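Local coordinates for antigen 43 (Escherichia coli, PDB 4KH3), which mediates self-association of Escherichia coli cells, probably by pairing of its passenger domain between neighbouring bacteria, and so promotes bacterial clumping and probably biofilm formation, at residues D192-G197 and Y210-G215; R300-S305 and D321-G326; A383-V388 and A401-L406. One frame throughout, in Å; residues are numbered along the deposited sequence.

Contact 1 of 3, residues D192-G197 and Y210-G215; sequences DQTVHG and YVHNGG
Two successive rungs of a parallel beta-helix meet where Thr194 pairs with Tyr210 and Val195 with Val211. Three backbone hydrogen bonds tie them: Tyr210 N to Gln193 O, Val195 N to Tyr210 O at 2.6 Å, and His212 N to Val195 O. Past the strands, the chain from His212 to Gly215 makes a type II turn, with Gly214 at positive phi, and Gly215 packs its CA against the carbonyls of His196 and Gly197.

On the face of Thr194 and Tyr210, the carboxylate of Asp192 reaches the rim of the phenol ring, its OD1 lying 3.6 Å from Tyr210 CE2 and near the ring plane. Thr194 CG2, set anti to the backbone N, is directed at the imidazole of His212, 3.4 Å from its NE2. The His196 and His212 side chains run alongside each other in the same direction, centroids 4.8 Å apart and planes inclined at 51°. A water 2.7 Å from His196 ND1 lies in that ring's plane and donates to Asn213 O; a second joins His196 O to the same carbonyl. On the inner face, Val195 CB approaches Val211 CG2 at 4.4 Å. On this side too, Gln193 is hydrogen-bonded to Gln174 and Gln209 of the neighbouring coils, as in the stacked side chains of parallel beta-helices.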
# COMPACT_ATOMS: atom_id res chain seq x y z
N ASP A 192 6.19 0.49 11.28
CA ASP A 192 6.88 0.61 10.01
C ASP A 192 8.33 0.21 10.19
O ASP A 192 8.95 0.55 11.20
CB ASP A 192 6.88 2.07 9.52
CG ASP A 192 5.51 2.65 9.38
OD1 ASP A 192 4.65 2.02 8.73
OD2 ASP A 192 5.28 3.76 9.91
N GLN A 193 8.88 -0.45 9.18
CA GLN A 193 10.31 -0.62 9.05
C GLN A 193 10.73 -0.15 7.65
O GLN A 193 10.12 -0.53 6.64
CB GLN A 193 10.68 -2.08 9.24
CG GLN A 193 12.09 -2.45 8.90
CD GLN A 193 12.27 -3.95 8.87
OE1 GLN A 193 11.68 -4.64 8.03
NE2 GLN A 193 13.05 -4.48 9.80
N THR A 194 11.74 0.70 7.61
CA THR A 194 12.26 1.25 6.38
C THR A 194 13.61 0.61 6.19
O THR A 194 14.46 0.69 7.08
CB THR A 194 12.47 2.77 6.51
OG1 THR A 194 11.25 3.38 6.93
CG2 THR A 194 12.91 3.36 5.19
N VAL A 195 13.82 -0.02 5.04
CA VAL A 195 15.03 -0.79 4.82
C VAL A 195 15.95 -0.17 3.76
O VAL A 195 15.66 -0.25 2.57
CB VAL A 195 14.69 -2.21 4.37
CG1 VAL A 195 15.95 -3.04 4.19
CG2 VAL A 195 13.73 -2.87 5.37
N HIS A 196 17.05 0.43 4.19
CA HIS A 196 18.11 0.80 3.27
C HIS A 196 19.19 -0.26 3.29
O HIS A 196 19.95 -0.40 2.33
CB HIS A 196 18.73 2.15 3.63
CG HIS A 196 17.73 3.25 3.73
ND1 HIS A 196 17.28 3.95 2.62
CD2 HIS A 196 17.09 3.79 4.79
CE1 HIS A 196 16.41 4.86 3.01
NE2 HIS A 196 16.27 4.79 4.32
N GLY A 197 19.27 -0.99 4.40
CA GLY A 197 20.27 -2.03 4.57
C GLY A 197 19.70 -3.41 4.31
O GLY A 197 19.14 -3.66 3.24
N TYR A 210 9.02 -1.14 4.20
CA TYR A 210 9.38 -0.40 3.00
C TYR A 210 10.84 -0.64 2.66
O TYR A 210 11.75 -0.27 3.41
CB TYR A 210 9.15 1.10 3.17
CG TYR A 210 7.78 1.47 3.68
CD1 TYR A 210 6.71 1.61 2.81
CD2 TYR A 210 7.56 1.71 5.02
CE1 TYR A 210 5.46 1.96 3.27
CE2 TYR A 210 6.31 2.07 5.50
CZ TYR A 210 5.26 2.19 4.61
OH TYR A 210 4.00 2.53 5.07
N VAL A 211 11.06 -1.29 1.53
CA VAL A 211 12.40 -1.59 1.08
C VAL A 211 12.79 -0.56 0.05
O VAL A 211 12.23 -0.52 -1.06
CB VAL A 211 12.46 -2.98 0.47
CG1 VAL A 211 13.90 -3.30 0.07
CG2 VAL A 211 11.90 -4.01 1.47
N HIS A 212 13.73 0.29 0.42
CA HIS A 212 14.19 1.36 -0.44
C HIS A 212 15.29 0.90 -1.38
O HIS A 212 15.80 -0.22 -1.28
CB HIS A 212 14.65 2.55 0.41
CG HIS A 212 13.52 3.31 1.03
ND1 HIS A 212 13.33 4.66 0.83
CD2 HIS A 212 12.50 2.90 1.82
CE1 HIS A 212 12.25 5.05 1.48
NE2 HIS A 212 11.73 4.00 2.10
N ASN A 213 15.61 1.77 -2.33
CA ASN A 213 16.70 1.57 -3.28
C ASN A 213 17.98 1.10 -2.57
O ASN A 213 18.45 1.74 -1.63
CB ASN A 213 16.92 2.90 -4.02
CG ASN A 213 18.07 2.83 -5.00
OD1 ASN A 213 18.34 1.79 -5.60
ND2 ASN A 213 18.76 3.95 -5.16
N GLY A 214 18.52 -0.03 -3.02
CA GLY A 214 19.71 -0.60 -2.42
C GLY A 214 19.44 -1.45 -1.18
O GLY A 214 20.34 -2.09 -0.63
N GLY A 215 18.19 -1.45 -0.71
CA GLY A 215 17.84 -2.26 0.44
C GLY A 215 17.44 -3.67 0.05
O GLY A 215 16.98 -3.90 -1.07
O HOH W 1 20.58 1.41 0.35
O HOH W 2 17.76 3.69 -0.01
O HOH W 3 21.09 -4.27 0.73

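Contact 2 of 3, residues R300-S305 and D321-G326; sequences RLDVLS and DIRNGG
Four charged side chains, Arg300, Asp302, Asp321 and Arg323, form a salt-bridge network over the outer face of two paired strands. Its hub is Asp321 OD2. Arg323 grips this one oxygen side-on through NE, at 2.9 Å, and NH2, both nitrogens coming from the same face of the carboxylate and lying above its plane. Arg300 NH2 adds a weak bond to Asp321 OD2 across the contact, 3.2 Å long, with guanidinium and carboxylate planes nearly perpendicular at 84°. The extended chain of Arg300, with CG anti to the backbone N (chi1 -178°), also brings NE to Asp302 OD1 at 3.0 Å, where it meets the syn lone pair. Asp302 OD2 in turn forms a longer salt bridge with Arg323 NH2, at 3.4 Å. The two arginines probably offset the closeness of the two carboxylates, for Asp302 OD1 and Asp321 OD2 are 3.6 Å apart.

Beneath the charges runs the backbone pairing of adjacent coils of the parallel beta-helix. Asp302 is in register with Asp321 and Val303 with Ile322, through bonds from Asp321 N to Leu301 O, Val303 N to Asp321 O and Arg323 N to Val303 O. A type II turn from Arg323 to Gly326 then leads the second coil away, closed by Gly326 N on Arg323 O.

Apolar contact is made on the inner side, where Val303 CB lies 4.4 Å from Ile322 CG2. Outside, Leu304 CD2 packs along the Arg323 side chain, near its CG and 3.7 Å from the guanidinium nitrogen Arg323 NH1.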
# COMPACT_ATOMS: atom_id res chain seq x y z
N ARG A 300 -3.41 -6.31 -7.77
CA ARG A 300 -3.57 -5.49 -8.95
C ARG A 300 -2.34 -5.58 -9.85
O ARG A 300 -1.21 -5.54 -9.36
CB ARG A 300 -3.82 -4.04 -8.57
CG ARG A 300 -4.03 -3.11 -9.77
CD ARG A 300 -4.29 -1.68 -9.31
NE ARG A 300 -4.34 -0.75 -10.43
CZ ARG A 300 -5.30 0.15 -10.61
NH1 ARG A 300 -6.28 0.26 -9.72
NH2 ARG A 300 -5.28 0.94 -11.67
N LEU A 301 -2.57 -5.72 -11.15
CA LEU A 301 -1.50 -5.75 -12.15
C LEU A 301 -1.77 -4.70 -13.21
O LEU A 301 -2.82 -4.71 -13.84
CB LEU A 301 -1.42 -7.13 -12.82
CG LEU A 301 -0.40 -7.22 -13.96
CD1 LEU A 301 1.03 -7.01 -13.47
CD2 LEU A 301 -0.51 -8.56 -14.67
N ASP A 302 -0.84 -3.77 -13.37
CA ASP A 302 -0.94 -2.79 -14.44
C ASP A 302 -0.11 -3.28 -15.61
O ASP A 302 1.10 -3.49 -15.47
CB ASP A 302 -0.43 -1.42 -13.99
CG ASP A 302 -1.27 -0.82 -12.87
OD1 ASP A 302 -2.42 -1.26 -12.67
OD2 ASP A 302 -0.78 0.11 -12.21
N VAL A 303 -0.74 -3.49 -16.75
CA VAL A 303 -0.01 -3.84 -17.96
C VAL A 303 0.23 -2.58 -18.77
O VAL A 303 -0.68 -1.99 -19.34
CB VAL A 303 -0.74 -4.94 -18.77
CG1 VAL A 303 0.04 -5.28 -20.03
CG2 VAL A 303 -0.91 -6.18 -17.91
N LEU A 304 1.48 -2.14 -18.77
CA LEU A 304 1.84 -0.88 -19.39
C LEU A 304 1.97 -1.01 -20.91
O LEU A 304 2.03 -2.11 -21.47
CB LEU A 304 3.15 -0.37 -18.80
CG LEU A 304 3.19 -0.30 -17.27
CD1 LEU A 304 4.49 0.31 -16.80
CD2 LEU A 304 2.00 0.49 -16.73
N SER A 305 2.01 0.14 -21.56
CA SER A 305 2.12 0.21 -23.01
C SER A 305 3.33 -0.57 -23.51
O SER A 305 4.46 -0.34 -23.06
CB SER A 305 2.21 1.67 -23.45
OG SER A 305 2.33 1.74 -24.86
N ASP A 321 -5.48 -3.92 -14.95
CA ASP A 321 -5.53 -2.65 -15.65
C ASP A 321 -4.64 -2.70 -16.89
O ASP A 321 -3.42 -2.67 -16.79
CB ASP A 321 -5.10 -1.51 -14.71
CG ASP A 321 -5.01 -0.16 -15.42
OD1 ASP A 321 -5.48 -0.03 -16.57
OD2 ASP A 321 -4.48 0.79 -14.80
N ILE A 322 -5.26 -2.78 -18.07
CA ILE A 322 -4.50 -2.81 -19.31
C ILE A 322 -4.48 -1.45 -19.96
O ILE A 322 -5.51 -0.96 -20.43
CB ILE A 322 -5.02 -3.84 -20.32
CG1 ILE A 322 -5.14 -5.21 -19.66
CG2 ILE A 322 -4.07 -3.92 -21.51
CD1 ILE A 322 -6.56 -5.58 -19.32
N ARG A 323 -3.31 -0.83 -19.97
CA ARG A 323 -3.15 0.50 -20.55
C ARG A 323 -3.26 0.44 -22.05
O ARG A 323 -3.23 -0.64 -22.67
CB ARG A 323 -1.79 1.08 -20.18
CG ARG A 323 -1.58 1.24 -18.69
CD ARG A 323 -2.52 2.26 -18.11
NE ARG A 323 -2.65 2.10 -16.66
CZ ARG A 323 -1.74 2.49 -15.78
NH1 ARG A 323 -0.61 3.07 -16.17
NH2 ARG A 323 -1.95 2.29 -14.48
N ASN A 324 -3.39 1.62 -22.65
CA ASN A 324 -3.31 1.76 -24.08
C ASN A 324 -1.99 1.18 -24.54
O ASN A 324 -0.93 1.54 -24.03
CB ASN A 324 -3.37 3.24 -24.45
CG ASN A 324 -4.07 3.48 -25.76
OD1 ASN A 324 -3.97 2.68 -26.70
ND2 ASN A 324 -4.82 4.58 -25.84
N GLY A 325 -2.04 0.26 -25.50
CA GLY A 325 -0.82 -0.30 -26.06
C GLY A 325 -0.30 -1.49 -25.26
O GLY A 325 0.78 -2.02 -25.56
N GLY A 326 -1.06 -1.89 -24.25
CA GLY A 326 -0.73 -3.07 -23.48
C GLY A 326 -1.54 -4.25 -23.94
O GLY A 326 -2.60 -4.10 -24.57

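Contact 3 of 3, residues A383-V388 and A401-L406; sequences ATDTTV and AGTTTL
The backbones of 383-388 and 401-406 run parallel but pair in two separate runs. Thr384 faces Ala401 in the first; Thr387 faces Thr405 and Val388 faces Leu406 in the second, with the register shifted by one residue in between. Ala401 N bonds to Ala383 O and Asp385 N to Ala401 O before the shift; Thr405 N bonds to Thr386 O and Val388 N to Thr405 O after it. Both chains turn through positive phi at the break, Asp385 at 62° and Gly402 at 64°.

The side chain of Asp385 spans this break. Its CB points away from 401-406, but a chi1 of -71°, with CG beside the backbone N, swings the carboxylate back toward that segment. There OD1 accepts the amide of Thr403, Asp385 OD1 to Thr403 N being 2.7 Å, in a nearly straight bond with the N-H arriving almost along the C-O axis. Gly402 CA lies 3.4 Å from Asp385 OD1, so the chain passes close to the carboxylate oxygen, while Gly402 N is bonded to Asp422 of the next coil. Water adds further links: one molecule accepts from Thr386 N and bonds Thr404 OG1, and another joins the hydroxyls of Thr387 and Thr405.

Thr387 and Thr405 run alongside each other from neighbouring coils, with Thr387 OG1 4.0 Å from Thr405 CB. Val388 and Leu406 do likewise on the inner face, Val388 CG2 meeting Leu406 CD2 at 3.8 Å, with Phe393 and Leu412 packed nearby. The carboxylate thus stands in for a backbone acceptor where regular pairing lapses, so the two coils remain hydrogen-bonded through the corner of the beta-helix; the threonine pair follows, and apolar packing comes at Val388 and Leu406.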
# COMPACT_ATOMS: atom_id res chain seq x y z
N ALA A 383 -17.17 -0.72 -30.13
CA ALA A 383 -17.44 -1.69 -29.08
C ALA A 383 -18.75 -2.40 -29.39
O ALA A 383 -19.79 -1.75 -29.55
CB ALA A 383 -17.50 -1.01 -27.72
N THR A 384 -18.69 -3.72 -29.47
CA THR A 384 -19.82 -4.52 -29.92
C THR A 384 -20.31 -5.45 -28.84
O THR A 384 -19.52 -6.19 -28.25
CB THR A 384 -19.42 -5.37 -31.15
OG1 THR A 384 -18.99 -4.51 -32.21
CG2 THR A 384 -20.59 -6.22 -31.65
N ASP A 385 -21.61 -5.43 -28.58
CA ASP A 385 -22.24 -6.33 -27.62
C ASP A 385 -21.73 -6.15 -26.19
O ASP A 385 -21.69 -7.11 -25.41
CB ASP A 385 -22.11 -7.79 -28.07
CG ASP A 385 -22.97 -8.12 -29.27
OD1 ASP A 385 -24.08 -7.55 -29.38
OD2 ASP A 385 -22.56 -8.94 -30.11
N THR A 386 -21.35 -4.92 -25.85
CA THR A 386 -20.97 -4.61 -24.48
C THR A 386 -22.16 -4.76 -23.53
O THR A 386 -23.27 -4.28 -23.81
CB THR A 386 -20.48 -3.19 -24.34
OG1 THR A 386 -19.57 -2.89 -25.41
CG2 THR A 386 -19.80 -3.00 -23.00
N THR A 387 -21.94 -5.43 -22.40
CA THR A 387 -22.86 -5.37 -21.28
C THR A 387 -22.18 -4.61 -20.15
O THR A 387 -21.12 -5.02 -19.66
CB THR A 387 -23.25 -6.77 -20.77
OG1 THR A 387 -23.94 -7.49 -21.80
CG2 THR A 387 -24.17 -6.65 -19.58
N VAL A 388 -22.78 -3.49 -19.76
CA VAL A 388 -22.33 -2.76 -18.58
C VAL A 388 -23.32 -3.05 -17.46
O VAL A 388 -24.50 -2.72 -17.57
CB VAL A 388 -22.30 -1.25 -18.82
CG1 VAL A 388 -21.66 -0.54 -17.64
CG2 VAL A 388 -21.53 -0.94 -20.08
N ALA A 401 -22.09 -0.97 -31.08
CA ALA A 401 -22.68 -1.87 -32.05
C ALA A 401 -23.20 -3.14 -31.40
O ALA A 401 -22.90 -3.42 -30.23
CB ALA A 401 -21.67 -2.20 -33.13
N GLY A 402 -23.99 -3.91 -32.14
CA GLY A 402 -24.66 -5.06 -31.58
C GLY A 402 -25.66 -4.61 -30.53
O GLY A 402 -26.38 -3.63 -30.70
N THR A 403 -25.70 -5.33 -29.41
CA THR A 403 -26.59 -4.95 -28.33
C THR A 403 -25.78 -4.41 -27.15
O THR A 403 -25.12 -5.17 -26.44
CB THR A 403 -27.45 -6.14 -27.87
OG1 THR A 403 -28.21 -6.64 -28.98
CG2 THR A 403 -28.40 -5.71 -26.78
N THR A 404 -25.83 -3.10 -26.97
CA THR A 404 -25.19 -2.44 -25.84
C THR A 404 -26.16 -2.37 -24.65
O THR A 404 -27.19 -1.70 -24.71
CB THR A 404 -24.74 -1.02 -26.22
OG1 THR A 404 -23.79 -1.09 -27.29
CG2 THR A 404 -24.10 -0.32 -25.03
N THR A 405 -25.83 -3.08 -23.58
CA THR A 405 -26.72 -3.23 -22.44
C THR A 405 -26.26 -2.43 -21.23
O THR A 405 -25.10 -2.51 -20.82
CB THR A 405 -26.84 -4.70 -22.07
OG1 THR A 405 -27.30 -5.44 -23.21
CG2 THR A 405 -27.81 -4.89 -20.91
N LEU A 406 -27.18 -1.65 -20.66
CA LEU A 406 -26.89 -0.85 -19.48
C LEU A 406 -27.82 -1.26 -18.34
O LEU A 406 -29.01 -0.98 -18.39
CB LEU A 406 -27.08 0.63 -19.78
CG LEU A 406 -26.29 1.21 -20.96
CD1 LEU A 406 -26.59 2.69 -21.11
CD2 LEU A 406 -24.77 0.97 -20.83
O HOH W 4 -21.44 -2.48 -27.32
O HOH W 5 -26.06 -8.36 -30.72
O HOH W 6 -25.15 -6.60 -24.48

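In the fold
The three contacts follow one another along the chain, each closing before the next opens, and each joins neighbouring coils of the same beta-helix within a different adhesin stalk range. Contacts 1 and 2 share one run of parallel strands, 192-195 with 208-211 and 300-303 with 319-322, whereas contact 3 pairs strand 382-389 with 399-401 and 403-407 in the other strand set of the helix. Centres of contacts 1 and 2 lie about 27 Å apart, of contacts 2 and 3 about 23 Å, and of contacts 1 and 3 about 48 Å; none touch. Similar coil-to-coil joints thus recur along an elongated stalk, consistent with a long surface for self-association.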